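Lmo0131 protein (PDB 4Q6J) is of uncharacterised function but belongs to the EAL-domain family, whose members are generally assigned cyclic-guanylate-specific (cyclic di-GMP) phosphodiesterase activity. Local coordinates at residues B[10-22]-B[59-73]. Sequence-based numbering, arbitrary orientation. Where two conformers were deposited one is given.
With EDO (1,2-ethanediol), chain P.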
loop_
_atom_site.group_PDB
_atom_site.type_symbol
_atom_site.label_atom_id
_atom_site.label_comp_id
_atom_site.label_asym_id
_atom_site.label_seq_id
_atom_site.Cartn_x
_atom_site.Cartn_y
_atom_site.Cartn_z
ATOM N N GLU B 10 -3.402 -11.483 -27.486
ATOM C CA GLU B 10 -2.259 -11.057 -28.281
ATOM C C GLU B 10 -1.064 -10.662 -27.398
ATOM O O GLU B 10 0.085 -10.980 -27.699
ATOM C CB GLU B 10 -2.678 -9.906 -29.173
ATOM C CG GLU B 10 -1.538 -9.213 -29.843
ATOM C CD GLU B 10 -2.010 -8.181 -30.856
ATOM O OE1 GLU B 10 -3.223 -8.171 -31.200
ATOM O OE2 GLU B 10 -1.155 -7.381 -31.305
ATOM N N ILE B 11 -1.353 -9.988 -26.290
ATOM C CA ILE B 11 -0.342 -9.700 -25.261
ATOM C C ILE B 11 0.326 -10.955 -24.677
ATOM O O ILE B 11 1.537 -11.095 -24.759
ATOM C CB ILE B 11 -0.918 -8.794 -24.130
ATOM C CG1 ILE B 11 -1.120 -7.372 -24.672
ATOM C CG2 ILE B 11 -0.018 -8.799 -22.903
ATOM C CD1 ILE B 11 -1.778 -6.426 -23.744
ATOM N N TRP B 12 -0.483 -11.864 -24.156
ATOM C CA TRP B 12 -0.009 -13.064 -23.493
ATOM C C TRP B 12 0.806 -13.902 -24.468
ATOM O O TRP B 12 1.778 -14.503 -24.084
ATOM C CB TRP B 12 -1.189 -13.848 -22.881
ATOM C CG TRP B 12 -1.675 -13.248 -21.599
ATOM C CD1 TRP B 12 -1.716 -11.941 -21.293
ATOM C CD2 TRP B 12 -2.174 -13.945 -20.444
ATOM N NE1 TRP B 12 -2.195 -11.759 -20.031
ATOM C CE2 TRP B 12 -2.483 -12.976 -19.483
ATOM C CE3 TRP B 12 -2.377 -15.291 -20.129
ATOM C CZ2 TRP B 12 -3.001 -13.300 -18.237
ATOM C CZ3 TRP B 12 -2.890 -15.605 -18.892
ATOM C CH2 TRP B 12 -3.186 -14.616 -17.958
ATOM N N ASP B 13 0.477 -13.980 -25.752
ATOM C CA ASP B 13 1.279 -14.760 -26.683
ATOM C C ASP B 13 2.630 -14.100 -26.950
ATOM O O ASP B 13 3.621 -14.789 -27.178
ATOM C CB ASP B 13 0.535 -15.034 -27.981
ATOM C CG ASP B 13 1.023 -16.301 -28.665
ATOM O OD1 ASP B 13 1.802 -17.059 -28.038
ATOM O OD2 ASP B 13 0.618 -16.547 -29.821
ATOM N N ALA B 14 2.684 -12.772 -26.905
ATOM C CA ALA B 14 3.961 -12.087 -27.081
ATOM C C ALA B 14 4.894 -12.354 -25.888
ATOM O O ALA B 14 6.064 -12.605 -26.034
ATOM C CB ALA B 14 3.742 -10.620 -27.285
ATOM N N ILE B 15 4.349 -12.310 -24.694
ATOM C CA ILE B 15 5.094 -12.655 -23.499
ATOM C C ILE B 15 5.635 -14.107 -23.528
ATOM O O ILE B 15 6.730 -14.392 -23.042
ATOM C CB ILE B 15 4.194 -12.462 -22.298
ATOM C CG1 ILE B 15 4.048 -10.989 -21.986
ATOM C CG2 ILE B 15 4.739 -13.152 -21.122
ATOM C CD1 ILE B 15 2.941 -10.734 -21.071
ATOM N N ARG B 16 4.869 -15.025 -24.104
ATOM C CA ARG B 16 5.313 -16.419 -24.264
ATOM C C ARG B 16 6.406 -16.590 -25.322
ATOM O O ARG B 16 7.304 -17.418 -25.168
ATOM C CB ARG B 16 4.129 -17.332 -24.580
ATOM C CG ARG B 16 3.193 -17.488 -23.402
ATOM C CD ARG B 16 2.579 -18.869 -23.333
ATOM N NE ARG B 16 1.593 -18.965 -22.263
ATOM C CZ ARG B 16 0.330 -18.593 -22.398
ATOM N NH1 ARG B 16 -0.085 -18.089 -23.550
ATOM N NH2 ARG B 16 -0.513 -18.720 -21.391
ATOM N N ARG B 17 6.323 -15.806 -26.395
ATOM C CA ARG B 17 7.398 -15.738 -27.373
ATOM C C ARG B 17 8.659 -15.047 -26.818
ATOM O O ARG B 17 9.663 -14.966 -27.517
ATOM C CB ARG B 17 6.942 -15.004 -28.634
ATOM C CG ARG B 17 5.716 -15.591 -29.321
ATOM C CD ARG B 17 5.072 -14.553 -30.261
ATOM N NE ARG B 17 3.680 -14.841 -30.639
ATOM C CZ ARG B 17 2.705 -13.928 -30.678
ATOM N NH1 ARG B 17 2.962 -12.663 -30.351
ATOM N NH2 ARG B 17 1.473 -14.275 -31.040
ATOM N N ASN B 18 8.612 -14.566 -25.573
ATOM C CA ASN B 18 9.686 -13.738 -25.003
ATOM C C ASN B 18 10.037 -12.619 -25.956
ATOM O O ASN B 18 11.206 -12.326 -26.241
ATOM C CB ASN B 18 10.931 -14.554 -24.655
ATOM C CG ASN B 18 10.969 -14.949 -23.192
ATOM O OD1 ASN B 18 10.653 -14.143 -22.314
ATOM N ND2 ASN B 18 11.340 -16.196 -22.922
ATOM N N SER B 19 8.989 -12.000 -26.454
ATOM C CA SER B 19 9.092 -11.024 -27.493
ATOM C C SER B 19 9.298 -9.591 -26.919
ATOM O O SER B 19 8.404 -8.758 -27.006
ATOM C CB SER B 19 7.814 -11.151 -28.332
ATOM O OG SER B 19 7.891 -10.411 -29.508
ATOM N N TYR B 20 10.473 -9.316 -26.339
ATOM C CA TYR B 20 10.756 -8.006 -25.730
ATOM C C TYR B 20 11.697 -7.195 -26.595
ATOM O O TYR B 20 12.432 -7.763 -27.388
ATOM C CB TYR B 20 11.389 -8.170 -24.348
ATOM C CG TYR B 20 10.571 -8.975 -23.361
ATOM C CD1 TYR B 20 9.472 -8.424 -22.728
ATOM C CD2 TYR B 20 10.910 -10.278 -23.051
ATOM C CE1 TYR B 20 8.719 -9.150 -21.828
ATOM C CE2 TYR B 20 10.170 -11.012 -22.155
ATOM C CZ TYR B 20 9.078 -10.444 -21.541
ATOM O OH TYR B 20 8.345 -11.184 -20.646
ATOM N N LEU B 21 11.667 -5.877 -26.447
ATOM C CA LEU B 21 12.675 -5.009 -27.052
ATOM C C LEU B 21 13.248 -4.147 -25.962
ATOM O O LEU B 21 12.533 -3.751 -25.083
ATOM C CB LEU B 21 12.055 -4.073 -28.095
ATOM C CG LEU B 21 11.414 -4.650 -29.355
ATOM C CD1 LEU B 21 10.742 -3.546 -30.128
ATOM C CD2 LEU B 21 12.452 -5.329 -30.189
ATOM N N LEU B 22 14.534 -3.826 -26.007
ATOM C CA LEU B 22 15.039 -2.862 -25.050
ATOM C C LEU B 22 15.182 -1.526 -25.789
ATOM O O LEU B 22 15.863 -1.444 -26.809
ATOM C CB LEU B 22 16.365 -3.313 -24.448
ATOM C CG LEU B 22 16.756 -2.614 -23.151
ATOM C CD1 LEU B 22 15.757 -2.966 -22.079
ATOM C CD2 LEU B 22 18.175 -2.945 -22.705
ATOM N N ASP B 59 0.006 -8.828 -16.899
ATOM C CA ASP B 59 0.106 -10.098 -17.568
ATOM C C ASP B 59 1.394 -10.856 -17.206
ATOM O O ASP B 59 1.360 -12.053 -17.008
ATOM C CB ASP B 59 -0.052 -9.875 -19.057
ATOM C CG ASP B 59 -1.237 -8.998 -19.376
ATOM O OD1 ASP B 59 -1.063 -7.779 -19.548
ATOM O OD2 ASP B 59 -2.340 -9.543 -19.439
ATOM N N ILE B 60 2.509 -10.144 -17.091
ATOM C CA ILE B 60 3.794 -10.783 -16.807
ATOM C C ILE B 60 3.813 -11.521 -15.463
ATOM O O ILE B 60 4.237 -12.651 -15.381
ATOM C CB ILE B 60 4.918 -9.711 -16.792
ATOM C CG1 ILE B 60 5.075 -9.050 -18.166
ATOM C CG2 ILE B 60 6.238 -10.277 -16.299
ATOM C CD1 ILE B 60 6.013 -9.780 -19.100
ATOM N N VAL B 61 3.318 -10.862 -14.430
ATOM C CA VAL B 61 3.110 -11.438 -13.118
ATOM C C VAL B 61 2.187 -12.656 -13.193
ATOM O O VAL B 61 2.555 -13.748 -12.780
ATOM C CB VAL B 61 2.516 -10.376 -12.190
ATOM C CG1 VAL B 61 1.866 -11.012 -10.984
ATOM C CG2 VAL B 61 3.586 -9.351 -11.802
ATOM N N LEU B 62 0.999 -12.476 -13.752
ATOM C CA LEU B 62 0.050 -13.586 -13.921
ATOM C C LEU B 62 0.570 -14.754 -14.782
ATOM O O LEU B 62 0.118 -15.895 -14.666
ATOM C CB LEU B 62 -1.260 -13.048 -14.488
ATOM C CG LEU B 62 -1.835 -11.995 -13.535
ATOM C CD1 LEU B 62 -2.587 -10.902 -14.277
ATOM C CD2 LEU B 62 -2.690 -12.656 -12.430
ATOM N N LEU B 63 1.515 -14.454 -15.657
ATOM C CA LEU B 63 2.138 -15.486 -16.459
ATOM C C LEU B 63 3.476 -15.900 -15.830
ATOM O O LEU B 63 4.213 -16.685 -16.416
ATOM C CB LEU B 63 2.318 -15.021 -17.915
ATOM C CG LEU B 63 1.177 -15.185 -18.928
ATOM C CD1 LEU B 63 1.669 -14.980 -20.353
ATOM C CD2 LEU B 63 0.519 -16.552 -18.794
ATOM N N ASN B 64 3.733 -15.400 -14.620
ATOM C CA ASN B 64 5.013 -15.570 -13.911
ATOM C C ASN B 64 6.252 -15.461 -14.826
ATOM O O ASN B 64 7.166 -16.286 -14.768
ATOM C CB ASN B 64 5.029 -16.840 -13.027
ATOM C CG ASN B 64 4.112 -16.725 -11.782
ATOM O OD1 ASN B 64 4.557 -16.362 -10.679
ATOM N ND2 ASN B 64 2.835 -17.056 -11.958
ATOM N N ALA B 65 6.251 -14.423 -15.663
ATOM C CA ALA B 65 7.301 -14.189 -16.669
ATOM C C ALA B 65 8.349 -13.126 -16.274
ATOM O O ALA B 65 9.225 -12.774 -17.066
ATOM C CB ALA B 65 6.663 -13.824 -18.022
ATOM N N THR B 66 8.272 -12.666 -15.034
ATOM C CA THR B 66 9.131 -11.595 -14.559
ATOM C C THR B 66 10.600 -11.984 -14.686
ATOM O O THR B 66 11.423 -11.144 -14.947
ATOM C CB THR B 66 8.850 -11.138 -13.097
ATOM O OG1 THR B 66 8.782 -12.258 -12.229
ATOM C CG2 THR B 66 7.566 -10.341 -12.996
ATOM N N ARG B 67 10.923 -13.254 -14.485
ATOM C CA ARG B 67 12.306 -13.656 -14.549
ATOM C C ARG B 67 12.865 -13.567 -15.965
ATOM O O ARG B 67 13.963 -13.035 -16.154
ATOM C CB ARG B 67 12.522 -15.031 -13.952
ATOM C CG ARG B 67 13.989 -15.428 -13.964
ATOM C CD ARG B 67 14.916 -14.381 -13.379
ATOM N NE ARG B 67 16.294 -14.794 -13.603
ATOM C CZ ARG B 67 17.003 -15.558 -12.773
ATOM N NH1 ARG B 67 16.497 -15.973 -11.617
ATOM N NH2 ARG B 67 18.239 -15.900 -13.090
ATOM N N GLU B 68 12.101 -14.086 -16.930
ATOM C CA GLU B 68 12.413 -13.999 -18.359
ATOM C C GLU B 68 12.703 -12.560 -18.774
ATOM O O GLU B 68 13.650 -12.273 -19.494
ATOM C CB GLU B 68 11.225 -14.502 -19.198
ATOM C CG GLU B 68 11.086 -16.025 -19.279
ATOM C CD GLU B 68 10.076 -16.611 -18.295
ATOM O OE1 GLU B 68 9.561 -17.700 -18.591
ATOM O OE2 GLU B 68 9.813 -16.010 -17.227
HETATM N N MSE B 69 11.861 -11.654 -18.312
HETATM C CA MSE B 69 11.930 -10.288 -18.736
HETATM C C MSE B 69 13.201 -9.641 -18.201
HETATM O O MSE B 69 13.943 -9.020 -18.968
HETATM C CB MSE B 69 10.661 -9.533 -18.318
HETATM C CG MSE B 69 10.427 -8.265 -19.099
HETATM SE SE MSE B 69 9.176 -7.071 -18.218
HETATM C CE MSE B 69 9.753 -7.460 -16.429
ATOM N N GLN B 70 13.463 -9.813 -16.902
ATOM C CA GLN B 70 14.686 -9.282 -16.275
ATOM C C GLN B 70 15.910 -9.803 -16.987
ATOM O O GLN B 70 16.800 -9.048 -17.306
ATOM C CB GLN B 70 14.798 -9.641 -14.778
ATOM C CG GLN B 70 13.866 -8.923 -13.868
ATOM C CD GLN B 70 13.900 -7.405 -13.995
ATOM O OE1 GLN B 70 14.954 -6.776 -14.163
ATOM N NE2 GLN B 70 12.727 -6.812 -13.924
ATOM N N ASP B 71 15.928 -11.116 -17.227
ATOM C CA ASP B 71 17.046 -11.765 -17.879
ATOM C C ASP B 71 17.263 -11.127 -19.253
ATOM O O ASP B 71 18.383 -10.758 -19.608
ATOM C CB ASP B 71 16.805 -13.285 -17.985
ATOM C CG ASP B 71 16.998 -14.045 -16.646
ATOM O OD1 ASP B 71 17.382 -13.466 -15.610
ATOM O OD2 ASP B 71 16.762 -15.269 -16.633
ATOM N N PHE B 72 16.177 -10.969 -20.006
ATOM C CA PHE B 72 16.221 -10.299 -21.301
ATOM C C PHE B 72 16.877 -8.921 -21.165
ATOM O O PHE B 72 17.832 -8.598 -21.870
ATOM C CB PHE B 72 14.806 -10.139 -21.908
ATOM C CG PHE B 72 14.778 -9.230 -23.132
ATOM C CD1 PHE B 72 14.960 -9.739 -24.404
ATOM C CD2 PHE B 72 14.626 -7.859 -23.001
ATOM C CE1 PHE B 72 14.966 -8.887 -25.505
ATOM C CE2 PHE B 72 14.645 -7.029 -24.084
ATOM C CZ PHE B 72 14.816 -7.527 -25.324
ATOM N N VAL B 73 16.332 -8.112 -20.258
ATOM C CA VAL B 73 16.813 -6.757 -20.013
ATOM C C VAL B 73 18.312 -6.763 -19.693
ATOM O O VAL B 73 19.061 -6.013 -20.275
ATOM C CB VAL B 73 15.973 -6.091 -18.893
ATOM C CG1 VAL B 73 16.589 -4.826 -18.392
ATOM C CG2 VAL B 73 14.570 -5.844 -19.413
HETATM C C1 EDO P . 21.427 -11.742 -16.350
HETATM O O1 EDO P . 20.866 -12.268 -17.558
HETATM C C2 EDO P . 20.512 -11.904 -15.127
HETATM O O2 EDO P . 19.136 -11.547 -15.347
#
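Y20 in strand 20-22 faces F72 in helix 66-73, whose axis passes 9.2 Å from that of the strand at 35°, both running in roughly the same N-to-C direction. CB of Y20 sits squarely over the F72 ring, 3.4 Å from its centroid, a CH-pi contact; the rings themselves meet obliquely, their planes 47° apart. F72 reaches this place with CG anti to its backbone N (chi1 170°), and its ring edge lies against the L22 backbone N. One face of the Y20 ring receives M69 CG, 3.7 Å from the centroid, with the selenium of this selenomethionine set obliquely beside it, while I60 CD1 comes in at the ring edge. I15 packs its CG1 against I60 CD1 and its CG2 on A65 CB, each at 3.7 Å. L63 CG lies 4.0 Å from the centroid of the W12 six-membered ring, over its face, and L63 CD2 reaches R16 NH2. L184 of a second subunit packs on W12 and R16. A Schellman motif at N18 turns helix 8-16 into strand 20-29. Through this largely apolar interface, helices 53-62 and 66-83 pack on helix 8-16 and the start of that strand, outside the TIM-like EAL barrel.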